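Putative thioesterase (Escherichia coli, PDB 5UGZ) is a type II thioesterase of the colibactin NRPS/PKS pathway, which releases intermediates from the assembly line, probably by hydrolysing their thioester links. Local coordinates at residues D91-G96 with A121-G126; T195-L200 with T221-R226. All blocks are in the same frame, centred on the assembly; numbering follows the deposited sequence.

Contact 1. Residues D91-G96 with A121-G126; sequences DYAIFG and ALFFSG
Ile94 and Phe123 join two neighbouring parallel strands through the bond Phe123 N to Ile94 O, 2.9 Å long. The backbone ladder runs on both ways. Ile94 N gives a weak bond to Ala121 O, Gly96 N donates to Phe123 O at 3.2 Å, and Ser125 N closes the series on Gly96 O at 2.9 Å. Buried peptide groups of both strands thus find partners in each other. The strands belong to a right-handed beta-alpha-beta unit, strand 91-97, helix 99-113 and strand 121-125, in the alpha/beta-hydrolase fold of thioesterases, and Gly96 opens a GxSxG sequence consistent with a nucleophile elbow. Beside it, a chi1 of -173° sets Ser125 OG opposite its backbone N, where it hydrogen-bonds His97 ND1. Serine suits this buried strand end as a short polar side chain that can also lie against a ring: Ser125 CB packs 3.3 Å from Phe95 CZ. The Phe95 and Phe123 side chains cross at about a right angle, with Phe95 CD2 3.3 Å from Phe123 CB, while Ala93 CB, small enough for the spot, meets the edge of the Phe123 ring. Facing helix 99-113, the branched Ile94 lies alongside Leu122, whose CD2 approaches Ile94 CB to 3.6 Å. Tyr92, whose ring edge receives Ile94 CD1, satisfies its hydroxyl at Asp117 O.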
ATOM      1  N   ASP A  91      -8.370  -9.929  15.519  1.00 24.64           N
ATOM      2  CA  ASP A  91      -7.106  -9.918  14.793  1.00 23.04           C
ATOM      3  C   ASP A  91      -7.233  -9.206  13.453  1.00 19.41           C
ATOM      4  O   ASP A  91      -8.256  -9.288  12.777  1.00 21.39           O
ATOM      5  CB  ASP A  91      -6.623 -11.341  14.534  1.00 22.74           C
ATOM      6  CG  ASP A  91      -6.556 -12.158  15.791  1.00 28.87           C
ATOM      7  OD1 ASP A  91      -5.638 -11.924  16.609  1.00 33.19           O
ATOM      8  OD2 ASP A  91      -7.427 -13.030  15.966  1.00 29.61           O
ATOM      9  N   TYR A  92      -6.154  -8.554  13.037  1.00 20.36           N
ATOM     10  CA  TYR A  92      -6.152  -7.916  11.727  1.00 17.28           C
ATOM     11  C   TYR A  92      -4.719  -7.729  11.245  1.00 17.78           C
ATOM     12  O   TYR A  92      -3.768  -7.722  12.031  1.00 18.08           O
ATOM     13  CB  TYR A  92      -6.909  -6.578  11.767  1.00 17.13           C
ATOM     14  CG  TYR A  92      -6.191  -5.477  12.515  1.00 16.69           C
ATOM     15  CD1 TYR A  92      -5.363  -4.592  11.844  1.00 15.21           C
ATOM     16  CD2 TYR A  92      -6.339  -5.325  13.884  1.00 17.96           C
ATOM     17  CE1 TYR A  92      -4.712  -3.607  12.499  1.00 17.13           C
ATOM     18  CE2 TYR A  92      -5.665  -4.329  14.568  1.00 18.04           C
ATOM     19  CZ  TYR A  92      -4.853  -3.468  13.860  1.00 19.40           C
ATOM     20  OH  TYR A  92      -4.175  -2.447  14.497  1.00 20.87           O
ATOM     21  N   ALA A  93      -4.582  -7.601   9.929  1.00 18.64           N
ATOM     22  CA  ALA A  93      -3.327  -7.275   9.270  1.00 15.24           C
ATOM     23  C   ALA A  93      -3.589  -6.125   8.313  1.00 13.78           C
ATOM     24  O   ALA A  93      -4.735  -5.771   8.056  1.00 13.23           O
ATOM     25  CB  ALA A  93      -2.755  -8.471   8.508  1.00 16.32           C
ATOM     26  N   ILE A  94      -2.518  -5.542   7.777  1.00 14.13           N
ATOM     27  CA  ILE A  94      -2.612  -4.453   6.814  1.00 14.31           C
ATOM     28  C   ILE A  94      -1.626  -4.701   5.685  1.00 13.26           C
ATOM     29  O   ILE A  94      -0.442  -4.942   5.934  1.00 12.54           O
ATOM     30  CB  ILE A  94      -2.344  -3.081   7.454  1.00 12.83           C
ATOM     31  CG1 ILE A  94      -3.090  -3.000   8.792  1.00 14.69           C
ATOM     32  CG2 ILE A  94      -2.726  -1.957   6.463  1.00 12.19           C
ATOM     33  CD1 ILE A  94      -2.982  -1.686   9.504  1.00 14.66           C
ATOM     34  N   PHE A  95      -2.120  -4.647   4.448  1.00 11.15           N
ATOM     35  CA  PHE A  95      -1.305  -4.751   3.253  1.00 11.47           C
ATOM     36  C   PHE A  95      -1.472  -3.461   2.464  1.00 12.34           C
ATOM     37  O   PHE A  95      -2.589  -2.963   2.325  1.00 12.22           O
ATOM     38  CB  PHE A  95      -1.727  -5.972   2.392  1.00 12.41           C
ATOM     39  CG  PHE A  95      -0.967  -6.104   1.102  1.00 13.40           C
ATOM     40  CD1 PHE A  95      -1.278  -5.303   0.005  1.00 13.20           C
ATOM     41  CD2 PHE A  95       0.066  -7.023   0.981  1.00 15.90           C
ATOM     42  CE1 PHE A  95      -0.572  -5.405  -1.190  1.00 13.44           C
ATOM     43  CE2 PHE A  95       0.777  -7.138  -0.224  1.00 16.59           C
ATOM     44  CZ  PHE A  95       0.453  -6.323  -1.307  1.00 14.05           C
ATOM     45  N   GLY A  96      -0.370  -2.923   1.960  1.00 12.82           N
ATOM     46  CA  GLY A  96      -0.426  -1.779   1.062  1.00 12.51           C
ATOM     47  C   GLY A  96       0.688  -1.888   0.052  1.00 12.46           C
ATOM     48  O   GLY A  96       1.760  -2.409   0.357  1.00 14.28           O
ATOM     49  N   ALA A 121       0.276  -8.760  11.703  1.00 17.72           N
ATOM     50  CA  ALA A 121       1.365  -8.655  10.747  1.00 16.19           C
ATOM     51  C   ALA A 121       1.044  -7.509   9.810  1.00 16.24           C
ATOM     52  O   ALA A 121      -0.107  -7.084   9.690  1.00 15.45           O
ATOM     53  CB  ALA A 121       1.553  -9.937   9.939  1.00 17.98           C
ATOM     54  N   LEU A 122       2.085  -7.026   9.146  1.00 16.92           N
ATOM     55  CA  LEU A 122       2.014  -5.907   8.223  1.00 17.41           C
ATOM     56  C   LEU A 122       2.793  -6.285   6.986  1.00 15.87           C
ATOM     57  O   LEU A 122       3.868  -6.877   7.092  1.00 16.99           O
ATOM     58  CB  LEU A 122       2.602  -4.609   8.821  1.00 15.34           C
ATOM     59  CG  LEU A 122       1.847  -3.949   9.982  1.00 15.20           C
ATOM     60  CD1 LEU A 122       2.751  -2.947  10.659  1.00 14.80           C
ATOM     61  CD2 LEU A 122       0.574  -3.266   9.516  1.00 14.21           C
ATOM     62  N   PHE A 123       2.252  -5.929   5.820  1.00 15.57           N
ATOM     63  CA  PHE A 123       2.847  -6.228   4.523  1.00 14.23           C
ATOM     64  C   PHE A 123       3.059  -4.913   3.794  1.00 14.75           C
ATOM     65  O   PHE A 123       2.103  -4.166   3.577  1.00 14.80           O
ATOM     66  CB  PHE A 123       1.949  -7.163   3.701  1.00 13.47           C
ATOM     67  CG  PHE A 123       1.564  -8.421   4.419  1.00 14.87           C
ATOM     68  CD1 PHE A 123       2.349  -9.559   4.317  1.00 16.41           C
ATOM     69  CD2 PHE A 123       0.426  -8.464   5.215  1.00 15.18           C
ATOM     70  CE1 PHE A 123       2.002 -10.726   4.978  1.00 16.28           C
ATOM     71  CE2 PHE A 123       0.077  -9.622   5.891  1.00 16.02           C
ATOM     72  CZ  PHE A 123       0.874 -10.758   5.772  1.00 16.22           C
ATOM     73  N   PHE A 124       4.302  -4.617   3.436  1.00 15.60           N
ATOM     74  CA  PHE A 124       4.627  -3.425   2.662  1.00 14.07           C
ATOM     75  C   PHE A 124       5.177  -3.904   1.333  1.00 18.16           C
ATOM     76  O   PHE A 124       6.300  -4.418   1.264  1.00 18.81           O
ATOM     77  CB  PHE A 124       5.617  -2.515   3.386  1.00 15.53           C
ATOM     78  CG  PHE A 124       5.160  -2.095   4.759  1.00 18.68           C
ATOM     79  CD1 PHE A 124       4.082  -1.235   4.912  1.00 16.11           C
ATOM     80  CD2 PHE A 124       5.791  -2.570   5.899  1.00 17.31           C
ATOM     81  CE1 PHE A 124       3.650  -0.854   6.173  1.00 15.82           C
ATOM     82  CE2 PHE A 124       5.353  -2.188   7.155  1.00 15.95           C
ATOM     83  CZ  PHE A 124       4.282  -1.329   7.285  1.00 15.78           C
ATOM     84  N   SER A 125       4.378  -3.739   0.290  1.00 16.61           N
ATOM     85  CA  SER A 125       4.696  -4.220  -1.039  1.00 16.77           C
ATOM     86  C   SER A 125       5.148  -3.053  -1.917  1.00 17.83           C
ATOM     87  O   SER A 125       4.554  -1.968  -1.887  1.00 17.01           O
ATOM     88  CB  SER A 125       3.470  -4.924  -1.619  1.00 14.30           C
ATOM     89  OG  SER A 125       3.746  -5.553  -2.842  1.00 15.61           O
ATOM     90  N   GLY A 126       6.216  -3.277  -2.679  1.00 19.12           N
ATOM     91  CA  GLY A 126       6.708  -2.256  -3.599  1.00 18.58           C
ATOM     92  C   GLY A 126       6.914  -0.911  -2.939  1.00 19.78           C
ATOM     93  O   GLY A 126       6.559   0.130  -3.507  1.00 20.47           O
TER

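Contact 2. Residues T195-L200 with T221-R226; sequences TCPIVL and TTRKTR
With chi1 of -177°, Thr221 turns OG1 toward Cys196 O and leaves CG2 to pass alongside Ile198 CG1, pointing the opposite way, while Arg223, bent at chi3 (43°), folds its guanidinium against Pro197. These side chains precede the parallel pairing of strands 198-203 and 225-230, at the edge of the alpha/beta-hydrolase sheet. Thr221 OG1 accepts from Arg223 N at 3.2 Å, forming an ST turn; its approach to Cys196 O, modelled at 2.3 Å, is too short to be taken literally and remains doubtful. Threonine suits this buried place because its hydroxyl holds the turn while Thr221 CG2 lies 3.8 Å from Ile198 CG1. Pro197 CG sits over the centre of one guanidinium face, 3.9 Å from Arg223 CZ; a flat cation can rest on a compact ring in this way and still use its N-H groups, and NH1 bonds to Gly260 O of the C-terminal residue. Were Arg223 an alanine, that terminal oxygen would probably lose this donor and the Pro197 ring the guanidinium lying against CG. Further on, the strands pair regularly: Ile198 N donates to Lys224 O, Arg226 N to Ile198 O at 2.9 Å, and Leu200 N to Arg226 O. The aliphatic part of Arg226 runs out extended from this edge strand, and its NH1 reaches Gln251 of helix 242-259. Thr225 CG2 packs 3.9 Å from Leu200 CD1, but Thr225 OG1 is buried here without a polar partner in the model. A water bridges the two segments, donating to Ile198 O at 2.8 Å and to Lys224 O at 3.0 Å.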
ATOM      1  N   THR A 195       5.375  -4.213  17.195  1.00 21.32           N
ATOM      2  CA  THR A 195       5.738  -5.505  17.764  1.00 21.00           C
ATOM      3  C   THR A 195       5.119  -6.663  16.981  1.00 21.39           C
ATOM      4  O   THR A 195       4.760  -7.688  17.558  1.00 21.27           O
ATOM      5  CB  THR A 195       5.316  -5.595  19.226  1.00 18.09           C
ATOM      6  OG1 THR A 195       3.890  -5.610  19.302  1.00 20.40           O
ATOM      7  CG2 THR A 195       5.819  -4.431  20.001  1.00 22.27           C
ATOM      8  N   CYS A 196       4.966  -6.511  15.677  1.00 20.84           N
ATOM      9  CA  CYS A 196       4.472  -7.577  14.826  1.00 20.11           C
ATOM     10  C   CYS A 196       5.462  -7.796  13.695  1.00 20.53           C
ATOM     11  O   CYS A 196       6.324  -6.949  13.440  1.00 19.63           O
ATOM     12  CB  CYS A 196       3.088  -7.240  14.264  1.00 20.85           C
ATOM     13  SG  CYS A 196       3.064  -5.776  13.234  1.00 20.59           S
ATOM     14  N   PRO A 197       5.385  -8.938  13.013  1.00 19.96           N
ATOM     15  CA  PRO A 197       6.286  -9.171  11.881  1.00 19.93           C
ATOM     16  C   PRO A 197       5.941  -8.270  10.702  1.00 19.37           C
ATOM     17  O   PRO A 197       4.780  -7.940  10.459  1.00 19.21           O
ATOM     18  CB  PRO A 197       6.058 -10.650  11.541  1.00 19.58           C
ATOM     19  CG  PRO A 197       5.243 -11.204  12.660  1.00 17.95           C
ATOM     20  CD  PRO A 197       4.499 -10.081  13.266  1.00 18.39           C
ATOM     21  N   ILE A 198       6.977  -7.848   9.984  1.00 19.01           N
ATOM     22  CA  ILE A 198       6.844  -7.084   8.751  1.00 19.71           C
ATOM     23  C   ILE A 198       7.271  -7.978   7.596  1.00 20.78           C
ATOM     24  O   ILE A 198       8.341  -8.593   7.645  1.00 21.64           O
ATOM     25  CB  ILE A 198       7.697  -5.802   8.780  1.00 19.80           C
ATOM     26  CG1 ILE A 198       7.157  -4.784   9.790  1.00 18.42           C
ATOM     27  CG2 ILE A 198       7.814  -5.212   7.393  1.00 19.14           C
ATOM     28  CD1 ILE A 198       7.833  -3.416   9.697  1.00 18.65           C
ATOM     29  N   VAL A 199       6.451  -8.047   6.556  1.00 17.10           N
ATOM     30  CA  VAL A 199       6.808  -8.755   5.332  1.00 18.85           C
ATOM     31  C   VAL A 199       6.904  -7.734   4.210  1.00 17.93           C
ATOM     32  O   VAL A 199       6.007  -6.902   4.048  1.00 18.43           O
ATOM     33  CB  VAL A 199       5.795  -9.862   4.985  1.00 19.91           C
ATOM     34  CG1 VAL A 199       6.220 -10.616   3.724  1.00 18.06           C
ATOM     35  CG2 VAL A 199       5.628 -10.807   6.165  1.00 18.45           C
ATOM     36  N   LEU A 200       7.993  -7.795   3.449  1.00 18.25           N
ATOM     37  CA  LEU A 200       8.260  -6.874   2.357  1.00 20.12           C
ATOM     38  C   LEU A 200       8.218  -7.635   1.039  1.00 21.12           C
ATOM     39  O   LEU A 200       8.797  -8.722   0.927  1.00 20.76           O
ATOM     40  CB  LEU A 200       9.619  -6.194   2.537  1.00 19.60           C
ATOM     41  CG  LEU A 200       9.881  -5.483   3.868  1.00 20.53           C
ATOM     42  CD1 LEU A 200      11.323  -4.986   3.905  1.00 25.24           C
ATOM     43  CD2 LEU A 200       8.907  -4.324   4.088  1.00 19.22           C
ATOM     44  N   THR A 221       9.998  -2.491  13.699  1.00 21.49           N
ATOM     45  CA  THR A 221       9.346  -3.534  14.475  1.00 20.76           C
ATOM     46  C   THR A 221      10.389  -4.248  15.325  1.00 21.45           C
ATOM     47  O   THR A 221      11.562  -4.329  14.955  1.00 21.32           O
ATOM     48  CB  THR A 221       8.627  -4.540  13.561  1.00 19.58           C
ATOM     49  OG1 THR A 221       7.937  -5.516  14.357  1.00 21.49           O
ATOM     50  CG2 THR A 221       9.625  -5.245  12.672  1.00 19.62           C
ATOM     51  N   THR A 222       9.959  -4.751  16.484  1.00 21.56           N
ATOM     52  CA  THR A 222      10.838  -5.599  17.282  1.00 21.27           C
ATOM     53  C   THR A 222      10.864  -7.036  16.803  1.00 22.31           C
ATOM     54  O   THR A 222      11.692  -7.818  17.285  1.00 22.96           O
ATOM     55  CB  THR A 222      10.416  -5.617  18.737  1.00 24.27           C
ATOM     56  OG1 THR A 222       9.099  -6.172  18.823  1.00 25.22           O
ATOM     57  CG2 THR A 222      10.435  -4.223  19.319  1.00 25.76           C
ATOM     58  N   ARG A 223       9.979  -7.414  15.890  1.00 23.20           N
ATOM     59  CA  ARG A 223       9.948  -8.781  15.411  1.00 20.73           C
ATOM     60  C   ARG A 223      10.709  -8.898  14.099  1.00 21.49           C
ATOM     61  O   ARG A 223      11.358  -7.962  13.619  1.00 24.87           O
ATOM     62  CB  ARG A 223       8.509  -9.284  15.307  1.00 20.06           C
ATOM     63  CG  ARG A 223       7.889  -9.329  16.678  1.00 20.41           C
ATOM     64  CD  ARG A 223       6.740 -10.299  16.844  1.00 23.74           C
ATOM     65  NE  ARG A 223       6.941 -11.601  16.218  1.00 22.32           N
ATOM     66  CZ  ARG A 223       6.032 -12.568  16.254  1.00 20.99           C
ATOM     67  NH1 ARG A 223       4.890 -12.373  16.898  1.00 20.81           N
ATOM     68  NH2 ARG A 223       6.250 -13.726  15.653  1.00 20.60           N
ATOM     69  N   LYS A 224      10.685 -10.105  13.556  1.00 23.55           N
ATOM     70  CA  LYS A 224      11.399 -10.405  12.331  1.00 23.26           C
ATOM     71  C   LYS A 224      10.798  -9.620  11.165  1.00 23.71           C
ATOM     72  O   LYS A 224       9.577  -9.571  10.991  1.00 23.28           O
ATOM     73  CB  LYS A 224      11.330 -11.915  12.085  1.00 22.77           C
ATOM     74  CG  LYS A 224      11.888 -12.406  10.780  1.00 24.76           C
ATOM     75  CD  LYS A 224      11.737 -13.912  10.704  1.00 25.26           C
ATOM     76  CE  LYS A 224      12.530 -14.535   9.554  1.00 29.64           C
ATOM     77  NZ  LYS A 224      11.812 -14.475   8.228  1.00 30.19           N
ATOM     78  N   THR A 225      11.655  -8.973  10.389  1.00 24.34           N
ATOM     79  CA  THR A 225      11.309  -8.543   9.043  1.00 24.14           C
ATOM     80  C   THR A 225      11.670  -9.652   8.059  1.00 24.73           C
ATOM     81  O   THR A 225      12.646 -10.380   8.260  1.00 28.13           O
ATOM     82  CB  THR A 225      12.051  -7.258   8.693  1.00 26.70           C
ATOM     83  OG1 THR A 225      11.592  -6.197   9.543  1.00 26.40           O
ATOM     84  CG2 THR A 225      11.853  -6.895   7.229  1.00 26.34           C
ATOM     85  N   ARG A 226      10.877  -9.789   7.002  1.00 23.08           N
ATOM     86  CA  ARG A 226      11.131 -10.816   5.996  1.00 23.75           C
ATOM     87  C   ARG A 226      10.911 -10.242   4.605  1.00 24.60           C
ATOM     88  O   ARG A 226       9.905  -9.569   4.354  1.00 23.30           O
ATOM     89  CB  ARG A 226      10.222 -12.030   6.189  1.00 23.15           C
ATOM     90  CG  ARG A 226      10.301 -12.977   5.033  1.00 25.05           C
ATOM     91  CD  ARG A 226       9.222 -14.014   5.099  1.00 25.28           C
ATOM     92  NE  ARG A 226       9.576 -15.167   4.283  1.00 30.13           N
ATOM     93  CZ  ARG A 226       8.703 -16.056   3.829  1.00 27.81           C
ATOM     94  NH1 ARG A 226       7.413 -15.917   4.102  1.00 26.83           N
ATOM     95  NH2 ARG A 226       9.117 -17.078   3.087  1.00 29.08           N
TER
HETATM   96  O   HOH W   1       8.464 -11.164   8.654  1.00 23.85           O

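In the fold
Both contacts are parallel pairings in one six-stranded sheet, and strands 121-125 and 198-203, adjacent in it, tie them together through probable hydrogen bonds from Val199 N to Leu122 O and from Phe124 N to Val199 O. Contact 1 lies in the middle of the sheet, buried, and its side chains are mostly aromatic and aliphatic; contact 2, its centre about 10 Å from that of contact 1, is only partly buried and reaches one of the outermost strands, 225-230, where threonines, arginines and a bridging water share the work with the backbone. Helix 242-259 packs on both, meeting Phe123 in the first and Pro197 in the second. Contact 1 leads toward the GxSxG turn, whereas contact 2 begins in loops at the opposite end of the strands.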